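Local structure of geranyltranstransferase (IspA) (Helicobacter pylori, 3LLW) at residues S9-E14 / F56-C61; L60-G65 / P287-N292. The protein belongs to the farnesyl/geranylgeranyl diphosphate synthase family and probably acts as a magnesium-dependent prenyltransferase in isoprenoid biosynthesis. All coordinates share one frame; numbering follows the deposited sequence.

Interaction 1. Residues S9-E14 / F56-C61; sequences SFYYNE and FLAVLC
Tyr-11 turns its ring carbon CG anti to the backbone N (chi1 162°), which carries the ring across to the turn Leu-57 to Cys-61; there Cys-61 answers with SG anti to its own carbonyl carbon, beside the backbone N (chi1 -67°), a setting that directs the sulfur at helix 6-23. The tyrosine meets the other helix along one side of its ring. CB of Leu-57 lies at that edge, in the ring plane, 4.0 Å from Tyr-11 CE1. Ala-58 N lies obliquely to the ring, 3.3 Å from Tyr-11 CE1. Further out, the methyl CB of Ala-58 sits 3.6 Å from Tyr-11 OH; that hydroxyl is hydrogen-bonded to the carbonyl of Lys-54, one turn back on helix 51-63, which pins the outer end of the ring. In the mostly helical prenyl synthase fold this is where helix 6-23 lies against helix 51-63, the short segments running roughly antiparallel at 139° with their axes 10.0 Å apart. The thiol of Cys-61 is where three side chains converge. Its SG is at the edge of the Tyr-11 ring, 4.1 Å from CD1, and reaches the Phe-10 ring obliquely, 5.2 Å from the centroid, making a sulfur-aromatic contact with each. The third neighbour is Glu-14, whose CB is 4.0 Å from SG. Glu-14 bends at chi2 and lays its CG over one face of Phe-10, toward the rim. Its buried carboxylate turns to other partners: OE1 is hydrogen-bonded to both Gln-73 and Tyr-69.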
# COMPACT_ATOMS: atom_id res chain seq x y z
N SER A 9 14.95 -22.97 21.00
CA SER A 9 16.15 -23.17 20.19
C SER A 9 15.77 -23.20 18.72
O SER A 9 16.49 -22.67 17.87
CB SER A 9 16.84 -24.50 20.57
OG SER A 9 18.17 -24.53 20.11
N PHE A 10 14.62 -23.82 18.45
CA PHE A 10 14.05 -23.89 17.11
C PHE A 10 13.66 -22.50 16.61
O PHE A 10 13.88 -22.16 15.44
CB PHE A 10 12.83 -24.82 17.11
CG PHE A 10 12.04 -24.79 15.84
CD1 PHE A 10 12.45 -25.52 14.73
CD2 PHE A 10 10.86 -24.04 15.76
CE1 PHE A 10 11.71 -25.49 13.55
CE2 PHE A 10 10.12 -24.01 14.57
CZ PHE A 10 10.55 -24.74 13.47
N TYR A 11 13.08 -21.71 17.51
CA TYR A 11 12.64 -20.35 17.21
C TYR A 11 13.81 -19.42 16.91
O TYR A 11 13.77 -18.68 15.93
CB TYR A 11 11.78 -19.80 18.35
CG TYR A 11 11.64 -18.29 18.34
CD1 TYR A 11 11.01 -17.62 17.27
CD2 TYR A 11 12.12 -17.52 19.40
CE1 TYR A 11 10.89 -16.26 17.26
CE2 TYR A 11 11.99 -16.14 19.40
CZ TYR A 11 11.38 -15.52 18.32
OH TYR A 11 11.25 -14.16 18.30
N TYR A 12 14.85 -19.47 17.74
CA TYR A 12 16.05 -18.66 17.51
C TYR A 12 16.71 -18.94 16.16
O TYR A 12 17.27 -18.05 15.52
CB TYR A 12 17.08 -18.87 18.63
CG TYR A 12 16.79 -18.12 19.92
CD1 TYR A 12 16.07 -16.92 19.91
CD2 TYR A 12 17.26 -18.60 21.14
CE1 TYR A 12 15.81 -16.23 21.08
CE2 TYR A 12 17.01 -17.91 22.32
CZ TYR A 12 16.28 -16.72 22.29
OH TYR A 12 16.03 -16.03 23.45
N ASN A 13 16.63 -20.19 15.74
CA ASN A 13 17.21 -20.62 14.49
C ASN A 13 16.36 -20.15 13.29
O ASN A 13 16.92 -19.80 12.25
CB ASN A 13 17.41 -22.13 14.50
CG ASN A 13 18.10 -22.64 13.27
OD1 ASN A 13 17.63 -23.59 12.64
ND2 ASN A 13 19.23 -22.02 12.91
N GLU A 14 15.04 -20.14 13.45
CA GLU A 14 14.15 -19.58 12.43
C GLU A 14 14.33 -18.08 12.20
O GLU A 14 14.21 -17.60 11.08
CB GLU A 14 12.69 -19.91 12.72
CG GLU A 14 12.36 -21.38 12.48
CD GLU A 14 12.85 -21.87 11.11
OE1 GLU A 14 12.51 -21.23 10.09
OE2 GLU A 14 13.55 -22.91 11.06
N PHE A 56 6.39 -11.75 15.07
CA PHE A 56 5.54 -12.57 14.21
C PHE A 56 5.90 -14.04 14.35
O PHE A 56 5.04 -14.91 14.58
CB PHE A 56 5.69 -12.13 12.73
CG PHE A 56 5.01 -13.06 11.74
CD1 PHE A 56 5.77 -13.86 10.90
CD2 PHE A 56 3.62 -13.15 11.68
CE1 PHE A 56 5.15 -14.72 9.99
CE2 PHE A 56 2.99 -14.02 10.78
CZ PHE A 56 3.75 -14.81 9.95
N LEU A 57 7.20 -14.30 14.21
CA LEU A 57 7.73 -15.65 14.30
C LEU A 57 7.69 -16.26 15.71
O LEU A 57 7.56 -17.46 15.84
CB LEU A 57 9.14 -15.72 13.73
CG LEU A 57 9.26 -15.54 12.22
CD1 LEU A 57 10.73 -15.28 11.82
CD2 LEU A 57 8.71 -16.77 11.51
N ALA A 58 7.74 -15.42 16.74
CA ALA A 58 7.60 -15.88 18.11
C ALA A 58 6.26 -16.57 18.33
O ALA A 58 6.21 -17.61 18.94
CB ALA A 58 7.76 -14.74 19.09
N VAL A 59 5.19 -15.97 17.81
CA VAL A 59 3.83 -16.48 17.96
C VAL A 59 3.63 -17.72 17.11
O VAL A 59 3.07 -18.72 17.55
CB VAL A 59 2.77 -15.41 17.58
CG1 VAL A 59 1.36 -15.86 17.94
CG2 VAL A 59 3.05 -14.12 18.29
N LEU A 60 4.12 -17.65 15.88
CA LEU A 60 3.91 -18.68 14.90
C LEU A 60 4.68 -19.99 15.17
O LEU A 60 4.07 -21.07 15.16
CB LEU A 60 4.25 -18.12 13.53
CG LEU A 60 4.12 -19.01 12.33
CD1 LEU A 60 2.65 -19.20 11.95
CD2 LEU A 60 4.85 -18.30 11.26
N CYS A 61 5.98 -19.89 15.43
CA CYS A 61 6.82 -21.05 15.77
C CYS A 61 6.33 -21.80 17.01
O CYS A 61 6.45 -23.02 17.09
CB CYS A 61 8.27 -20.64 16.03
SG CYS A 61 9.15 -20.05 14.60

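Interaction 2. Residues L60-G65 / P287-N292. With SO4 (sulfate ion), chain E.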
# COMPACT_ATOMS: atom_id res chain seq x y z
N LEU A 60 4.12 -17.65 15.88
CA LEU A 60 3.91 -18.68 14.90
C LEU A 60 4.68 -19.99 15.17
O LEU A 60 4.07 -21.07 15.16
CB LEU A 60 4.25 -18.12 13.53
CG LEU A 60 4.12 -19.01 12.33
CD1 LEU A 60 2.65 -19.20 11.95
CD2 LEU A 60 4.85 -18.30 11.26
N CYS A 61 5.98 -19.89 15.43
CA CYS A 61 6.82 -21.05 15.77
C CYS A 61 6.33 -21.80 17.01
O CYS A 61 6.45 -23.02 17.09
CB CYS A 61 8.27 -20.64 16.03
SG CYS A 61 9.15 -20.05 14.60
N ALA A 62 5.80 -21.04 17.96
CA ALA A 62 5.20 -21.60 19.16
C ALA A 62 3.91 -22.37 18.89
O ALA A 62 3.65 -23.39 19.52
CB ALA A 62 4.93 -20.50 20.14
N LEU A 63 3.10 -21.89 17.94
CA LEU A 63 1.73 -22.40 17.78
C LEU A 63 1.56 -23.47 16.71
O LEU A 63 0.62 -24.27 16.77
CB LEU A 63 0.75 -21.25 17.56
CG LEU A 63 0.43 -20.31 18.73
CD1 LEU A 63 -0.37 -19.12 18.22
CD2 LEU A 63 -0.30 -21.00 19.88
N VAL A 64 2.46 -23.49 15.72
CA VAL A 64 2.45 -24.57 14.75
C VAL A 64 3.54 -25.58 15.10
O VAL A 64 4.61 -25.20 15.59
CB VAL A 64 2.52 -24.05 13.27
CG1 VAL A 64 3.79 -23.29 12.99
CG2 VAL A 64 2.36 -25.19 12.26
N GLY A 65 3.26 -26.88 14.92
CA GLY A 65 4.24 -27.95 15.12
C GLY A 65 5.43 -27.78 14.19
O GLY A 65 5.26 -27.31 13.06
N PRO A 287 2.06 -22.54 27.12
CA PRO A 287 3.46 -22.54 27.58
C PRO A 287 4.54 -22.21 26.54
O PRO A 287 5.46 -21.45 26.85
CB PRO A 287 3.66 -23.96 28.15
CG PRO A 287 2.56 -24.78 27.57
CD PRO A 287 1.41 -23.84 27.38
N LEU A 288 4.44 -22.78 25.33
CA LEU A 288 5.44 -22.55 24.28
C LEU A 288 5.41 -21.11 23.78
O LEU A 288 6.46 -20.51 23.51
CB LEU A 288 5.27 -23.54 23.11
CG LEU A 288 5.34 -25.04 23.44
CD1 LEU A 288 4.95 -25.91 22.24
CD2 LEU A 288 6.70 -25.45 23.99
N LEU A 289 4.20 -20.56 23.68
CA LEU A 289 3.99 -19.15 23.34
C LEU A 289 4.55 -18.23 24.40
O LEU A 289 5.27 -17.26 24.09
CB LEU A 289 2.49 -18.88 23.10
CG LEU A 289 2.01 -17.46 22.73
CD1 LEU A 289 2.69 -16.91 21.50
CD2 LEU A 289 0.49 -17.45 22.54
N GLN A 290 4.23 -18.55 25.65
CA GLN A 290 4.73 -17.78 26.78
C GLN A 290 6.26 -17.77 26.78
O GLN A 290 6.87 -16.74 27.08
CB GLN A 290 4.17 -18.33 28.09
CG GLN A 290 4.34 -17.40 29.30
CD GLN A 290 5.71 -17.50 29.96
OE1 GLN A 290 6.31 -18.59 30.03
NE2 GLN A 290 6.22 -16.37 30.45
N GLU A 291 6.85 -18.92 26.44
CA GLU A 291 8.29 -19.10 26.48
C GLU A 291 9.00 -18.25 25.42
O GLU A 291 9.99 -17.58 25.73
CB GLU A 291 8.64 -20.58 26.31
CG GLU A 291 10.08 -20.93 26.57
CD GLU A 291 10.33 -22.44 26.65
OE1 GLU A 291 9.92 -23.17 25.72
OE2 GLU A 291 10.93 -22.88 27.65
N ASN A 292 8.48 -18.29 24.19
CA ASN A 292 9.02 -17.48 23.09
C ASN A 292 8.88 -15.97 23.34
O ASN A 292 9.84 -15.22 23.16
CB ASN A 292 8.37 -17.87 21.76
CG ASN A 292 8.80 -19.24 21.27
OD1 ASN A 292 9.55 -19.94 21.94
ND2 ASN A 292 8.31 -19.63 20.10
S SO4 E . 1.39 -23.61 23.30
O1 SO4 E . 2.27 -24.25 24.28
O2 SO4 E . 1.71 -22.19 23.20
O3 SO4 E . 1.55 -24.27 22.01
O4 SO4 E . 0.00 -23.80 23.75
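The flat amide of Asn-292 has the methyl of Ala-62 over one face, with CB 3.5 Å from ND2, and CB of Tyr-11 over the opposite face. ND2 is also hydrogen-bonded to Ala-58 O, one turn before Ala-62, so the amide is tied to helix 51-63 as well as packed against it. Asn-292 sets CG anti to its carbonyl carbon, beside the backbone N (chi1 -70°), and that turns the amide toward this helix. Ala-62 is small enough to let the backbones close in: its CA and that of Leu-289 are 5.0 Å apart, and its CB presses on the Leu-289 CA at 3.6 Å. The contact joins the last turn of helix 51-63 to the first turns of helix 287-301, bringing together parts of the mostly helical fold more than 220 residues apart. The start of helix 287-301 also holds a sulfate, probably picked up from the crystallisation liquor, in the usual way of an anion at a helix N-terminus. Leu-288 N donates to sulfate O1 at 2.8 Å and Leu-289 N to O2 at 3.0 Å. These two amides, together with the positive end of the helix dipole, would favour the negative charge. CB and CG of Leu-288 lean on O1, while CB of Leu-289 lies 3.4 Å from O2.

Both interactions draw on helix 51-63 and share Leu-60 and Cys-61, and their centres are about 8 Å apart. Successive residues divide the work: Cys-61 serves helix 6-23 in interaction 1, Ala-62 serves helix 287-301 in interaction 2. The two terminal helices therefore pack side by side against helix 51-63, which they share, and adjoin where Tyr-11 CB lies 3.9 Å from Asn-292 ND2. Leu-289 extends interaction 2 backward along helix 51-63, its CD1 packing 3.7 Å from Val-59 CA. The sulfate belongs to interaction 2 alone. Both contacts lie away from Asp-94 and Asp-100, the magnesium ligands of this enzyme, although no metal is bound to this chain.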